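Local structure of gamma-glutamyl-gamma-aminobutyraldehyde dehydrogenase (Burkholderia cenocepacia, 4LIH) at residues A[27-31]-A[209-213]; A[282-286]-A[317-321]. The protein probably catalyses the NAD(P)+-dependent oxidation of aldehydes to carboxylic acids, with gamma-glutamyl-gamma-aminobutyraldehyde its likely substrate. All blocks are in the same frame, centred on the assembly; numbering follows the deposited sequence.

Interaction 1 (A[27-31]-A[209-213]); sequences EGRAF and IRVAQ
The backbone of 27-31, a turn running into the start of a strand, lies along one side of helical segment 209-213, nearest at F31 and A212, whose CA atoms are 6.4 Å apart, and no direct hydrogen bond joins the two. I209 drives its side chain into the turn, where the backbone carbonyls of E27, G28 and R29 gather round it. Its CG2 comes to 3.3 Å from R29 O, while CD1 at the end of the extended branch lies 3.6 Å from G28 O. One helical turn on, the A212 methyl meets the F31 side chain at its root, CB to CB 3.5 Å. The chi1 of F31 (-162°) swings its ring away from the backbone N and against the helix, and A212 O sits above one ring face, displaced toward the rim. Q213 CG approaches the CD2-CE2 side of the same ring, and beyond it the amide, in one of its two modelled conformers, reaches the bent chain of E27, with Q213 NE2 3.7 Å from E27 CG. In that conformer a water accepts from Q213 NE2. The carboxylate is fixed from within its own segment: R29 grips it side-on, R29 NH2 to E27 OE1 at 2.9 Å and R29 NE to E27 OE2 at 3.0 Å, both on the syn side but 30-35° out of the carboxylate plane, while R29 N takes the anti lone pair of E27 OE2. Three N-H bonds thus hold its rotation and should partly offset its charge. Around the contact, strand 30-32 pairs with strand 35-37, whose S36 touches E27, F31 and Q213; V227 of strand 225-227 is backbone hydrogen-bonded to F31 and packs on I209 and A212, and R210 of helix 206-218 salt-bridges E108 on helix 106-117.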
# COMPACT_ATOMS: atom_id res chain seq x y z
N GLU A 27 35.22 -23.27 -14.04
CA GLU A 27 34.32 -24.41 -13.79
C GLU A 27 33.26 -24.50 -14.90
O GLU A 27 32.53 -23.52 -15.12
CB GLU A 27 33.63 -24.26 -12.45
CG GLU A 27 32.62 -25.37 -12.18
CD GLU A 27 33.25 -26.74 -12.15
OE1 GLU A 27 33.96 -27.01 -11.13
OE2 GLU A 27 33.08 -27.53 -13.12
N GLY A 28 33.16 -25.68 -15.55
CA GLY A 28 32.24 -25.91 -16.66
C GLY A 28 31.09 -26.86 -16.37
O GLY A 28 30.16 -27.00 -17.19
N ARG A 29 31.10 -27.50 -15.21
CA ARG A 29 30.02 -28.42 -14.87
C ARG A 29 28.69 -27.72 -14.50
O ARG A 29 28.68 -26.59 -14.06
CB ARG A 29 30.46 -29.33 -13.73
CG ARG A 29 31.56 -30.34 -14.18
CD ARG A 29 32.14 -31.16 -13.03
NE ARG A 29 32.88 -30.30 -12.12
CZ ARG A 29 33.36 -30.66 -10.92
NH1 ARG A 29 33.13 -31.85 -10.44
NH2 ARG A 29 34.03 -29.79 -10.19
N ALA A 30 27.59 -28.44 -14.73
CA ALA A 30 26.28 -28.11 -14.19
C ALA A 30 26.35 -28.08 -12.69
O ALA A 30 27.20 -28.76 -12.08
CB ALA A 30 25.26 -29.16 -14.59
N PHE A 31 25.46 -27.31 -12.07
CA PHE A 31 25.32 -27.33 -10.65
C PHE A 31 23.91 -27.75 -10.29
O PHE A 31 22.95 -26.97 -10.46
CB PHE A 31 25.60 -25.98 -10.00
CG PHE A 31 25.87 -26.08 -8.51
CD1 PHE A 31 24.83 -26.03 -7.57
CD2 PHE A 31 27.16 -26.23 -8.05
CE1 PHE A 31 25.09 -26.12 -6.22
CE2 PHE A 31 27.43 -26.37 -6.70
CZ PHE A 31 26.39 -26.29 -5.79
N ILE A 209 27.02 -20.60 -13.64
CA ILE A 209 27.69 -21.73 -13.01
C ILE A 209 28.42 -21.27 -11.77
O ILE A 209 28.25 -21.85 -10.70
CB ILE A 209 28.65 -22.45 -13.99
CG1 ILE A 209 27.87 -23.12 -15.13
CG2 ILE A 209 29.49 -23.47 -13.24
CD1 ILE A 209 28.69 -23.82 -16.19
N ARG A 210 29.24 -20.24 -11.89
CA ARG A 210 30.03 -19.76 -10.76
C ARG A 210 29.17 -19.35 -9.56
O ARG A 210 29.47 -19.77 -8.43
CB ARG A 210 30.96 -18.60 -11.17
CG ARG A 210 32.00 -18.19 -10.12
CD ARG A 210 32.87 -19.39 -9.76
NE ARG A 210 33.89 -19.07 -8.73
CZ ARG A 210 33.90 -19.48 -7.46
NH1 ARG A 210 33.00 -20.31 -6.96
NH2 ARG A 210 34.87 -19.06 -6.67
N VAL A 211 28.10 -18.59 -9.79
CA VAL A 211 27.27 -18.07 -8.67
C VAL A 211 26.48 -19.18 -7.98
O VAL A 211 26.06 -19.04 -6.81
CB VAL A 211 26.33 -16.90 -9.05
CG1 VAL A 211 27.12 -15.70 -9.57
CG2 VAL A 211 25.24 -17.29 -10.04
N ALA A 212 26.30 -20.28 -8.70
CA ALA A 212 25.64 -21.48 -8.16
C ALA A 212 26.47 -22.06 -7.02
O ALA A 212 25.93 -22.42 -5.99
CB ALA A 212 25.46 -22.53 -9.24
N GLN A 213 27.79 -22.13 -7.26
CA GLN A 213 28.75 -22.61 -6.29
C GLN A 213 28.72 -21.70 -5.06
O GLN A 213 28.63 -22.18 -3.92
CB GLN A 213 30.15 -22.64 -6.91
CG GLN A 213 30.30 -23.63 -8.06
CD GLN A 213 31.72 -23.72 -8.61
OE1 GLN A 213 32.26 -22.75 -9.13
NE2 GLN A 213 32.31 -24.92 -8.53
O HOH W 1 34.86 -25.71 -9.32

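Interaction 2 (A[282-286]-A[317-321])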
# COMPACT_ATOMS: atom_id res chain seq x y z
N ILE A 282 13.40 10.59 -28.05
CA ILE A 282 12.88 11.81 -28.68
C ILE A 282 13.56 13.08 -28.18
O ILE A 282 13.48 13.38 -27.00
CB ILE A 282 11.39 11.96 -28.43
CG1 ILE A 282 10.67 10.66 -28.86
CG2 ILE A 282 10.91 13.23 -29.15
CD1 ILE A 282 9.18 10.62 -28.60
N VAL A 283 14.22 13.83 -29.05
CA VAL A 283 14.95 15.03 -28.63
C VAL A 283 14.30 16.23 -29.25
O VAL A 283 14.31 16.38 -30.46
CB VAL A 283 16.41 14.99 -29.01
CG1 VAL A 283 17.16 16.16 -28.41
CG2 VAL A 283 17.05 13.72 -28.54
N LEU A 284 13.75 17.08 -28.38
CA LEU A 284 13.06 18.29 -28.75
C LEU A 284 13.97 19.54 -28.68
O LEU A 284 14.96 19.55 -27.97
CB LEU A 284 11.85 18.48 -27.86
CG LEU A 284 10.78 17.40 -28.03
CD1 LEU A 284 9.82 17.40 -26.87
CD2 LEU A 284 10.05 17.66 -29.32
N PRO A 285 13.58 20.60 -29.40
CA PRO A 285 14.40 21.85 -29.46
C PRO A 285 14.73 22.48 -28.09
O PRO A 285 15.83 23.03 -27.90
CB PRO A 285 13.51 22.78 -30.27
CG PRO A 285 12.69 21.88 -31.13
CD PRO A 285 12.38 20.71 -30.23
N ASP A 286 13.81 22.36 -27.12
CA ASP A 286 14.05 22.90 -25.80
C ASP A 286 14.72 21.91 -24.83
O ASP A 286 14.68 22.10 -23.61
CB ASP A 286 12.78 23.51 -25.22
CG ASP A 286 11.69 22.48 -24.95
OD1 ASP A 286 11.92 21.26 -25.03
OD2 ASP A 286 10.58 22.92 -24.70
N VAL A 317 14.63 13.20 -33.75
CA VAL A 317 15.18 14.53 -33.48
C VAL A 317 14.45 15.60 -34.28
O VAL A 317 14.18 15.43 -35.45
CB VAL A 317 16.69 14.57 -33.79
CG1 VAL A 317 16.97 14.22 -35.23
CG2 VAL A 317 17.28 15.91 -33.42
N HIS A 318 14.14 16.71 -33.64
CA HIS A 318 13.39 17.77 -34.30
C HIS A 318 14.26 18.43 -35.37
O HIS A 318 15.43 18.69 -35.15
CB HIS A 318 12.92 18.80 -33.27
CG HIS A 318 11.91 19.76 -33.80
ND1 HIS A 318 12.25 20.83 -34.62
CD2 HIS A 318 10.58 19.88 -33.58
CE1 HIS A 318 11.16 21.51 -34.92
NE2 HIS A 318 10.14 20.96 -34.30
N ARG A 319 13.68 18.73 -36.52
CA ARG A 319 14.42 19.34 -37.64
C ARG A 319 15.28 20.54 -37.26
O ARG A 319 16.39 20.71 -37.79
CB ARG A 319 13.44 19.75 -38.75
CG ARG A 319 14.12 20.02 -40.09
CD ARG A 319 13.12 20.34 -41.20
NE ARG A 319 12.11 19.30 -41.35
CZ ARG A 319 12.29 18.14 -41.97
NH1 ARG A 319 13.44 17.83 -42.53
NH2 ARG A 319 11.29 17.28 -42.06
N ASP A 320 14.77 21.36 -36.33
CA ASP A 320 15.38 22.61 -35.95
C ASP A 320 16.75 22.40 -35.34
O ASP A 320 17.63 23.22 -35.52
CB ASP A 320 14.49 23.38 -34.94
CG ASP A 320 13.29 24.07 -35.59
OD1 ASP A 320 13.12 24.00 -36.82
OD2 ASP A 320 12.50 24.68 -34.85
N ILE A 321 16.93 21.30 -34.60
CA ILE A 321 18.19 21.02 -33.93
C ILE A 321 18.95 19.85 -34.57
O ILE A 321 20.02 19.47 -34.08
CB ILE A 321 17.99 20.74 -32.43
CG1 ILE A 321 17.03 19.57 -32.18
CG2 ILE A 321 17.49 22.01 -31.73
CD1 ILE A 321 17.19 18.97 -30.79
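This contact lies at the C-terminal ends of two neighbouring parallel strands, 280-283 and 314-318. V283 and V317 form a parallel bridge with their side chains on the same face and CA atoms 4.9 Å apart. Next to it, H318 N donates to V283 O at 3.2 Å. Past the strand end, P285 sets CG over one face of the H318 imidazole, toward its rim, the two side chains crossing at about a right angle: P285 CG stands 3.7 Å from the centroid of the H318 ring and 20° off the normal, a CH-pi contact, while P285 CD rests 3.6 Å from H318 CB. The strands belong to a beta-alpha-beta unit with helix 290-302 as the crossover, and H318 is where the second strand hands over to helix 319-333. As the N-cap, H318 accepts from D320 N through ND1, a bond of 3.1 Å with the donor only 12° out of the ring plane. The imidazole therefore uses its edge for the cap and a face for the proline, and the capping bond fixes its rotation. On the side of V283, I321 packs back against the first strand and the loop after it: chi1 of 58° sets CG1 between the backbone N and carbonyl carbon, carrying I321 CD1 to 3.7 Å from V283 CG1 and close to L284 O, while I321 CG2 meets P285 CA at 3.8 Å. The imidazole also meets the F417 ring at a steep angle, and F325 of helix 319-333 packs on both V283 and V317.

Interaction 1 and interaction 2 lie on opposite sides of the chain's centre, 49 Å between their centres and about 35 Å between nearest atoms, and they share no helix, strand or sheet. They come in series, interaction 1 being complete at residue 213 and interaction 2 opening at 282. Interaction 1 attaches a small N-terminal hairpin to helix 206-218, beside the sheet holding strands 195-199 and 225-227; interaction 2 fastens a strand-to-helix exit in the other large mixed sheet. These positions are consistent with the separate nucleotide-binding and catalytic domains of aldehyde dehydrogenases, respectively. Both contacts are structural packing, away from the predicted active-site residue E274.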